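Local coordinates for bifunctional dTDP-4-dehydrorhamnose 3,5-epimerase/dTDP-4-dehydrorhamnose reductase (Arabidopsis thaliana, PDB 4QQR), which epimerises dTDP-4-keto-6-deoxyglucose at C3' and C5' and reduces the product with NADPH to dTDP-beta-L-rhamnose, and can also make UDP-beta-L-rhamnose, at residues Tyr18-Ile24 / Asn66-Thr71; Pro61-Ala67 / Leu106-Tyr111. All blocks are in the same frame, centred on the assembly; numbering follows the deposited sequence.

From the N terminus, strand 14-18 ends at Tyr-18 and turns through a glycine-rich loop into helix 23-34. Interaction 1 brings this turn against 66-71, just past strand 63-66, and so closes a loop of 41 intervening residues that holds strand 38-41 and helix 49-59. Interaction 2 begins within that loop, at Pro-61, and pairs strand 63-66 with 107-113 across the 38 residues that include helix 80-103. The two loops therefore cross, with Asn-66 and Ala-67 common to both. Together they join three adjacent strands of the parallel Rossmann sheet: strand 63-66 lies between the other two, and Tyr-18 N approaches Phe-65 O at 2.7 Å, a probable hydrogen bond.

Interaction 1 (Tyr18-Ile24 / Asn66-Thr71); sequences YGKTGWI and NAAGVT. With SO4 (sulfate ion), chain H.
Thr-71 meets the start of helix 23-34 with both branches of its side chain. Its methyl, set anti to the backbone N (chi1 -46° for OG1), reaches Trp-23 CE3 from CG2 at 3.3 Å, the two side chains crossing at about a right angle, and also packs on Ile-24 CG1. OG1 accepts a weak bond from Ile-24 N at 3.3 Å and donates to sulfate O3 at 3.1 Å. Deeper in, Ile-24 CG2 lies 4.1 Å from Ala-67 CB, and Ala-67 N donates to Tyr-18 O at 2.9 Å. With an alanine at Trp-23, the Thr-71 methyl would probably lose its indole neighbour and a gap open beside Leu-200. The other side is looser: there the sulfate lies between the segments, bonded by Trp-23 N and Thr-71 OG1, with the exposed Val-70 beside it. The glycine-rich turn (GxxGxxG), with Gly-22 as N-cap, is the Rossmann dinucleotide-binding loop, and the sulfate site is consistent with a place for an NADPH phosphate. Helix 200-212 packs on Trp-23 and Ile-24, while Leu-97 of helix 80-103 touches Tyr-18, whose hydroxyl bonds Asp-55, at the far end of the contact.

Interaction 2 (Pro61-Ala67 / Leu106-Tyr111); sequences PSHVFNA and LVLINY
Phe-65 and Ile-109 extend next to each other in the same direction on neighbouring parallel strands of the Rossmann fold, joined by a beta-alpha-beta crossover through helix 80-103. The axes of 63-66 and 107-111 approach to 4.6 Å at 16°. Ile-109 CG1 sits over one face of the Phe-65 ring, offset toward its rim and 4.0 Å from the ring centroid, a CH-pi contact. Phe-65 reaches it because its CG stands anti to its own carbonyl carbon (chi1 -71°), which leans the ring toward Ile-109. Tyr-111 crosses Phe-65 at a slant, presenting CE2 and OH to the edge of that ring, while its hydroxyl bonds Ser-207. Tyr-111 is assigned to the NADPH site by similarity. On the same face Ala-211 of helix 200-212 packs on His-63, Phe-65 and Ile-109.

The opposite face turns to helix 80-103. There Val-64 CG1 meets Leu-108 CD1 at 3.8 Å, and the same leucine methyl lies 3.8 Å from Asn-66 CB. The amides of Asn-66 and Asn-110 run alongside each other, their planes 17° apart, with ND2 of the first facing OD1 of the second; the modelled bond is too short to be trusted in length. The other ends are held as well, Asn-66 OD1 by Ala-68 N and Asn-110 ND2 weakly by Thr-163.

Between the strands, Ile-109 N donates to Val-64 O at 2.9 Å and Asn-66 N to Ile-109 O at 2.8 Å. Where the pairing begins, one water donates to Ser-62 O at 2.8 Å and accepts from Val-107 N at 3.0 Å.

Interaction 1 (Tyr18-Ile24 / Asn66-Thr71)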
loop_
_atom_site.group_PDB
_atom_site.type_symbol
_atom_site.label_atom_id
_atom_site.label_comp_id
_atom_site.label_asym_id
_atom_site.label_seq_id
_atom_site.Cartn_x
_atom_site.Cartn_y
_atom_site.Cartn_z
ATOM N N TYR A 18 -20.865 -0.557 3.538
ATOM C CA TYR A 18 -20.237 0.741 3.310
ATOM C C TYR A 18 -20.342 1.160 1.852
ATOM O O TYR A 18 -20.096 0.361 0.954
ATOM C CB TYR A 18 -18.786 0.768 3.830
ATOM C CG TYR A 18 -18.746 0.877 5.338
ATOM C CD1 TYR A 18 -18.709 -0.262 6.135
ATOM C CD2 TYR A 18 -18.808 2.117 5.966
ATOM C CE1 TYR A 18 -18.700 -0.169 7.519
ATOM C CE2 TYR A 18 -18.809 2.222 7.348
ATOM C CZ TYR A 18 -18.749 1.075 8.119
ATOM O OH TYR A 18 -18.743 1.169 9.490
ATOM N N GLY A 19 -20.761 2.404 1.634
ATOM C CA GLY A 19 -20.951 2.947 0.299
ATOM C C GLY A 19 -22.385 3.018 -0.206
ATOM O O GLY A 19 -22.664 2.521 -1.298
ATOM N N LYS A 20 -23.300 3.635 0.545
ATOM C CA LYS A 20 -24.670 3.816 0.026
ATOM C C LYS A 20 -24.676 4.753 -1.184
ATOM O O LYS A 20 -25.471 4.599 -2.116
ATOM C CB LYS A 20 -25.657 4.297 1.107
ATOM C CG LYS A 20 -25.530 5.753 1.569
ATOM C CD LYS A 20 -26.676 6.144 2.520
ATOM C CE LYS A 20 -28.042 5.842 1.889
ATOM N NZ LYS A 20 -29.231 6.231 2.729
ATOM N N THR A 21 -23.763 5.714 -1.148
ATOM C CA THR A 21 -23.530 6.646 -2.242
ATOM C C THR A 21 -23.382 5.945 -3.599
ATOM O O THR A 21 -23.891 6.430 -4.602
ATOM C CB THR A 21 -22.250 7.474 -1.945
ATOM O OG1 THR A 21 -22.550 8.490 -0.977
ATOM C CG2 THR A 21 -21.683 8.110 -3.219
ATOM N N GLY A 22 -22.705 4.801 -3.623
ATOM C CA GLY A 22 -22.254 4.210 -4.872
ATOM C C GLY A 22 -23.169 3.206 -5.555
ATOM O O GLY A 22 -24.254 2.902 -5.066
ATOM N N TRP A 23 -22.716 2.675 -6.686
ATOM C CA TRP A 23 -23.545 1.802 -7.507
ATOM C C TRP A 23 -23.844 0.474 -6.799
ATOM O O TRP A 23 -24.992 0.186 -6.462
ATOM C CB TRP A 23 -22.893 1.591 -8.885
ATOM C CG TRP A 23 -23.759 0.890 -9.930
ATOM C CD1 TRP A 23 -25.100 0.637 -9.856
ATOM C CD2 TRP A 23 -23.325 0.355 -11.191
ATOM N NE1 TRP A 23 -25.526 -0.016 -10.988
ATOM C CE2 TRP A 23 -24.458 -0.200 -11.822
ATOM C CE3 TRP A 23 -22.093 0.302 -11.851
ATOM C CZ2 TRP A 23 -24.393 -0.811 -13.074
ATOM C CZ3 TRP A 23 -22.027 -0.304 -13.093
ATOM C CH2 TRP A 23 -23.170 -0.859 -13.691
ATOM N N ILE A 24 -22.809 -0.328 -6.566
ATOM C CA ILE A 24 -22.956 -1.615 -5.882
ATOM C C ILE A 24 -23.566 -1.519 -4.459
ATOM O O ILE A 24 -24.464 -2.296 -4.094
ATOM C CB ILE A 24 -21.599 -2.349 -5.860
ATOM C CG1 ILE A 24 -21.249 -2.812 -7.272
ATOM C CG2 ILE A 24 -21.610 -3.548 -4.900
ATOM C CD1 ILE A 24 -19.904 -3.517 -7.357
ATOM N N ASN A 66 -17.827 -3.990 2.109
ATOM C CA ASN A 66 -17.132 -2.780 1.701
ATOM C C ASN A 66 -17.340 -2.466 0.210
ATOM O O ASN A 66 -16.653 -3.005 -0.666
ATOM C CB ASN A 66 -15.639 -2.889 2.028
ATOM C CG ASN A 66 -14.822 -1.772 1.396
ATOM O OD1 ASN A 66 -15.301 -0.645 1.247
ATOM N ND2 ASN A 66 -13.587 -2.082 1.016
ATOM N N ALA A 67 -18.287 -1.590 -0.080
ATOM C CA ALA A 67 -18.496 -1.163 -1.453
ATOM C C ALA A 67 -18.057 0.290 -1.578
ATOM O O ALA A 67 -18.373 0.953 -2.554
ATOM C CB ALA A 67 -19.940 -1.331 -1.842
ATOM N N ALA A 68 -17.294 0.762 -0.590
ATOM C CA ALA A 68 -16.905 2.170 -0.466
ATOM C C ALA A 68 -16.188 2.730 -1.686
ATOM O O ALA A 68 -15.789 3.895 -1.719
ATOM C CB ALA A 68 -16.066 2.396 0.790
ATOM N N GLY A 69 -16.016 1.895 -2.693
ATOM C CA GLY A 69 -15.752 2.412 -4.011
ATOM C C GLY A 69 -14.608 1.667 -4.621
ATOM O O GLY A 69 -14.010 0.816 -3.966
ATOM N N VAL A 70 -14.359 1.943 -5.896
ATOM C CA VAL A 70 -15.310 2.694 -6.713
ATOM C C VAL A 70 -15.946 1.645 -7.601
ATOM O O VAL A 70 -15.287 0.668 -7.964
ATOM C CB VAL A 70 -14.611 3.791 -7.558
ATOM C CG1 VAL A 70 -15.362 4.071 -8.857
ATOM C CG2 VAL A 70 -14.450 5.070 -6.742
ATOM N N THR A 71 -17.219 1.802 -7.928
ATOM C CA THR A 71 -17.804 0.862 -8.864
ATOM C C THR A 71 -17.326 1.143 -10.311
ATOM O O THR A 71 -17.799 2.082 -10.971
ATOM C CB THR A 71 -19.355 0.792 -8.748
ATOM O OG1 THR A 71 -19.740 0.692 -7.366
ATOM C CG2 THR A 71 -19.886 -0.417 -9.500
HETATM S S SO4 H . -19.632 4.595 -7.986
HETATM O O1 SO4 H . -18.919 3.964 -9.102
HETATM O O2 SO4 H . -18.628 4.965 -6.984
HETATM O O3 SO4 H . -20.583 3.644 -7.408
HETATM O O4 SO4 H . -20.382 5.784 -8.419
#

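Interaction 2 (Pro61-Ala67 / Leu106-Tyr111)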
loop_
_atom_site.group_PDB
_atom_site.type_symbol
_atom_site.label_atom_id
_atom_site.label_comp_id
_atom_site.label_asym_id
_atom_site.label_seq_id
_atom_site.Cartn_x
_atom_site.Cartn_y
_atom_site.Cartn_z
ATOM N N PRO A 61 -23.184 -6.117 13.675
ATOM C CA PRO A 61 -23.444 -6.838 12.419
ATOM C C PRO A 61 -22.949 -8.270 12.482
ATOM O O PRO A 61 -22.080 -8.566 13.293
ATOM C CB PRO A 61 -22.605 -6.067 11.397
ATOM C CG PRO A 61 -21.428 -5.585 12.213
ATOM C CD PRO A 61 -21.993 -5.255 13.579
ATOM N N SER A 62 -23.500 -9.144 11.654
ATOM C CA SER A 62 -22.993 -10.499 11.545
ATOM C C SER A 62 -21.902 -10.563 10.469
ATOM O O SER A 62 -21.005 -11.424 10.525
ATOM C CB SER A 62 -24.126 -11.476 11.205
ATOM O OG SER A 62 -24.648 -11.218 9.915
ATOM N N HIS A 63 -22.002 -9.672 9.478
ATOM C CA HIS A 63 -21.034 -9.584 8.379
ATOM C C HIS A 63 -20.950 -8.121 7.932
ATOM O O HIS A 63 -21.842 -7.326 8.244
ATOM C CB HIS A 63 -21.438 -10.452 7.169
ATOM C CG HIS A 63 -21.755 -11.887 7.496
ATOM N ND1 HIS A 63 -22.845 -12.264 8.258
ATOM C CD2 HIS A 63 -21.147 -13.038 7.120
ATOM C CE1 HIS A 63 -22.872 -13.580 8.362
ATOM N NE2 HIS A 63 -21.855 -14.076 7.678
ATOM N N VAL A 64 -19.891 -7.777 7.192
ATOM C CA VAL A 64 -19.619 -6.397 6.761
ATOM C C VAL A 64 -19.310 -6.369 5.266
ATOM O O VAL A 64 -18.628 -7.237 4.760
ATOM C CB VAL A 64 -18.411 -5.765 7.542
ATOM C CG1 VAL A 64 -18.019 -4.389 6.966
ATOM C CG2 VAL A 64 -18.697 -5.660 9.028
ATOM N N PHE A 65 -19.816 -5.364 4.564
ATOM C CA PHE A 65 -19.617 -5.251 3.122
ATOM C C PHE A 65 -18.959 -3.928 2.788
ATOM O O PHE A 65 -19.460 -2.869 3.151
ATOM C CB PHE A 65 -20.954 -5.357 2.395
ATOM C CG PHE A 65 -21.537 -6.733 2.412
ATOM C CD1 PHE A 65 -22.125 -7.235 3.567
ATOM C CD2 PHE A 65 -21.511 -7.527 1.265
ATOM C CE1 PHE A 65 -22.657 -8.514 3.592
ATOM C CE2 PHE A 65 -22.049 -8.816 1.275
ATOM C CZ PHE A 65 -22.627 -9.308 2.439
ATOM N N ASN A 66 -17.827 -3.990 2.109
ATOM C CA ASN A 66 -17.132 -2.780 1.701
ATOM C C ASN A 66 -17.340 -2.466 0.210
ATOM O O ASN A 66 -16.653 -3.005 -0.666
ATOM C CB ASN A 66 -15.639 -2.889 2.028
ATOM C CG ASN A 66 -14.822 -1.772 1.396
ATOM O OD1 ASN A 66 -15.301 -0.645 1.247
ATOM N ND2 ASN A 66 -13.587 -2.082 1.016
ATOM N N ALA A 67 -18.287 -1.590 -0.080
ATOM C CA ALA A 67 -18.496 -1.163 -1.453
ATOM C C ALA A 67 -18.057 0.290 -1.578
ATOM O O ALA A 67 -18.373 0.953 -2.554
ATOM C CB ALA A 67 -19.940 -1.331 -1.842
ATOM N N LEU A 106 -15.153 -10.618 12.411
ATOM C CA LEU A 106 -16.141 -10.325 11.367
ATOM C C LEU A 106 -15.596 -10.527 9.944
ATOM O O LEU A 106 -14.515 -10.012 9.584
ATOM C CB LEU A 106 -16.674 -8.890 11.527
ATOM C CG LEU A 106 -18.027 -8.527 12.182
ATOM C CD1 LEU A 106 -18.820 -9.740 12.686
ATOM C CD2 LEU A 106 -17.856 -7.458 13.289
ATOM N N VAL A 107 -16.355 -11.282 9.144
ATOM C CA VAL A 107 -16.093 -11.420 7.706
ATOM C C VAL A 107 -16.414 -10.127 6.945
ATOM O O VAL A 107 -17.444 -9.482 7.145
ATOM C CB VAL A 107 -16.872 -12.580 7.083
ATOM C CG1 VAL A 107 -16.654 -12.614 5.577
ATOM C CG2 VAL A 107 -16.448 -13.912 7.719
ATOM N N LEU A 108 -15.491 -9.745 6.084
ATOM C CA LEU A 108 -15.600 -8.523 5.330
ATOM C C LEU A 108 -15.580 -8.880 3.847
ATOM O O LEU A 108 -14.615 -9.442 3.336
ATOM C CB LEU A 108 -14.416 -7.625 5.678
ATOM C CG LEU A 108 -14.114 -6.507 4.696
ATOM C CD1 LEU A 108 -15.312 -5.578 4.648
ATOM C CD2 LEU A 108 -12.872 -5.790 5.136
ATOM N N ILE A 109 -16.669 -8.567 3.166
ATOM C CA ILE A 109 -16.746 -8.732 1.723
ATOM C C ILE A 109 -16.233 -7.464 1.075
ATOM O O ILE A 109 -16.892 -6.425 1.117
ATOM C CB ILE A 109 -18.176 -8.971 1.277
ATOM C CG1 ILE A 109 -18.739 -10.217 1.977
ATOM C CG2 ILE A 109 -18.232 -9.098 -0.232
ATOM C CD1 ILE A 109 -18.028 -11.534 1.617
ATOM N N ASN A 110 -15.046 -7.548 0.489
ATOM C CA ASN A 110 -14.415 -6.398 -0.152
ATOM C C ASN A 110 -14.540 -6.440 -1.696
ATOM O O ASN A 110 -13.885 -7.234 -2.368
ATOM C CB ASN A 110 -12.959 -6.303 0.325
ATOM C CG ASN A 110 -12.195 -5.167 -0.316
ATOM O OD1 ASN A 110 -12.551 -4.002 -0.167
ATOM N ND2 ASN A 110 -11.099 -5.500 -0.991
ATOM N N TYR A 111 -15.421 -5.601 -2.230
ATOM C CA TYR A 111 -15.572 -5.409 -3.661
ATOM C C TYR A 111 -14.378 -4.643 -4.205
ATOM O O TYR A 111 -14.030 -3.577 -3.714
ATOM C CB TYR A 111 -16.879 -4.661 -3.941
ATOM C CG TYR A 111 -18.084 -5.465 -3.514
ATOM C CD1 TYR A 111 -18.588 -6.491 -4.318
ATOM C CD2 TYR A 111 -18.678 -5.256 -2.281
ATOM C CE1 TYR A 111 -19.662 -7.244 -3.918
ATOM C CE2 TYR A 111 -19.755 -6.011 -1.872
ATOM C CZ TYR A 111 -20.244 -6.998 -2.692
ATOM O OH TYR A 111 -21.325 -7.738 -2.279
HETATM O O HOH W 1 -18.629 -12.932 10.262
#